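Local structure of endoglucanase (Clostridium thermocellum, 2YIK) at residues S275-W278 with Q279-Y282. The protein probably hydrolyses internal beta-1,4-glucosidic links of cellulose, as a family 9 glycoside hydrolase that binds calcium and zinc ions. Residues are numbered along the deposited sequence; the frame is centred on the assembly and turned at random.
Sequences SSKW and QDDY. With CA (calcium ion), chain C.
Lys277 O and the carboxylates of Asp280 and Asp281 close on one calcium ion where the chain turns into helix 279-293. Lys277 O lies 2.5 Å from the calcium ion. Asp280 grips it with both branches, OD1 at 2.6 Å and OD2 at 2.7 Å from the calcium, whereas Asp281 uses OD2 alone. Two waters bring the count to six oxygens: one is held by Ser275 OG, the other donates to Asp281 OD1, so that Asp281 serves the ion directly and through water. Asp280 OD2 also accepts from Val321 N, which helps fix the rotation of its carboxylate.

The Lys277 side chain crosses that of Asp280 at about a right angle, with Lys277 CE 3.1 Å from Asp280 OD1, and carries its ammonium on to a salt bridge with Asp320.

The Gln279 amide lies over one face of the Trp278 indole, their planes 3° apart, with Gln279 CG 3.6 Å from the centroid of the six-membered ring in a CH-pi contact. A bend at chi2 (92°) folds the amide back this way, bringing OE1 within a weak hydrogen bond of Trp278 N. The far rim of the indole, at CZ3, points into the face of the Tyr282 ring, an edge-to-face pair with planes at 89°.

On the backbone, Tyr282 N donates to Trp278 O at 2.9 Å, the first i to i+4 bond of the helix. The carbonyl and the two consecutive aspartates form a calcium site at the N-terminal end of helix 279-293, within the (alpha/alpha)6 barrel of glycoside hydrolase family 9.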
# COMPACT_ATOMS: atom_id res chain seq x y z
N SER A 275 12.14 -5.49 -7.26
CA SER A 275 11.19 -6.55 -6.91
C SER A 275 11.79 -7.95 -6.83
O SER A 275 12.42 -8.41 -7.78
CB SER A 275 10.04 -6.55 -7.93
OG SER A 275 9.07 -7.53 -7.61
N SER A 276 11.59 -8.61 -5.70
CA SER A 276 12.12 -9.96 -5.50
C SER A 276 11.34 -11.02 -6.27
O SER A 276 11.93 -11.86 -6.94
CB SER A 276 12.09 -10.33 -4.01
OG SER A 276 12.89 -9.43 -3.28
N LYS A 277 10.01 -11.00 -6.19
CA LYS A 277 9.22 -11.99 -6.90
C LYS A 277 7.80 -11.57 -7.21
O LYS A 277 7.31 -10.57 -6.72
CB LYS A 277 9.19 -13.31 -6.14
CG LYS A 277 8.42 -13.23 -4.84
CD LYS A 277 9.24 -12.52 -3.77
CE LYS A 277 8.36 -11.80 -2.74
NZ LYS A 277 8.26 -12.52 -1.42
N TRP A 278 7.13 -12.39 -8.02
CA TRP A 278 5.76 -12.12 -8.42
C TRP A 278 4.76 -13.08 -7.78
O TRP A 278 3.57 -12.77 -7.71
CB TRP A 278 5.63 -12.23 -9.94
CG TRP A 278 5.99 -13.60 -10.48
CD1 TRP A 278 7.20 -14.00 -10.97
CD2 TRP A 278 5.12 -14.74 -10.58
NE1 TRP A 278 7.14 -15.31 -11.38
CE2 TRP A 278 5.88 -15.78 -11.16
CE3 TRP A 278 3.78 -14.97 -10.25
CZ2 TRP A 278 5.34 -17.06 -11.39
CZ3 TRP A 278 3.24 -16.25 -10.50
CH2 TRP A 278 4.02 -17.27 -11.07
N GLN A 279 5.23 -14.23 -7.31
CA GLN A 279 4.33 -15.22 -6.74
C GLN A 279 3.49 -14.78 -5.55
O GLN A 279 2.33 -15.18 -5.42
CB GLN A 279 5.08 -16.52 -6.40
CG GLN A 279 5.59 -17.25 -7.64
CD GLN A 279 7.00 -16.86 -8.03
OE1 GLN A 279 7.44 -15.73 -7.81
NE2 GLN A 279 7.72 -17.80 -8.62
N ASP A 280 4.05 -13.94 -4.67
CA ASP A 280 3.28 -13.47 -3.52
C ASP A 280 2.17 -12.51 -3.97
O ASP A 280 1.04 -12.62 -3.50
CB ASP A 280 4.19 -12.79 -2.51
CG ASP A 280 5.00 -11.69 -3.12
OD1 ASP A 280 5.58 -11.93 -4.19
OD2 ASP A 280 5.07 -10.60 -2.52
N ASP A 281 2.49 -11.58 -4.87
CA ASP A 281 1.48 -10.64 -5.36
C ASP A 281 0.39 -11.39 -6.12
O ASP A 281 -0.80 -11.05 -6.03
CB ASP A 281 2.11 -9.62 -6.31
CG ASP A 281 3.32 -8.92 -5.72
OD1 ASP A 281 3.17 -8.09 -4.80
OD2 ASP A 281 4.42 -9.21 -6.21
N TYR A 282 0.80 -12.39 -6.89
CA TYR A 282 -0.12 -13.20 -7.68
C TYR A 282 -1.11 -13.90 -6.74
O TYR A 282 -2.32 -13.85 -6.94
CB TYR A 282 0.67 -14.23 -8.50
CG TYR A 282 -0.14 -14.97 -9.54
CD1 TYR A 282 -0.46 -14.38 -10.76
CD2 TYR A 282 -0.61 -16.26 -9.28
CE1 TYR A 282 -1.22 -15.06 -11.72
CE2 TYR A 282 -1.37 -16.95 -10.22
CZ TYR A 282 -1.67 -16.35 -11.44
OH TYR A 282 -2.44 -17.02 -12.36
CA CA C . 6.45 -9.55 -4.62
O HOH W 1 8.50 -8.08 -5.18
O HOH W 2 5.41 -7.46 -3.48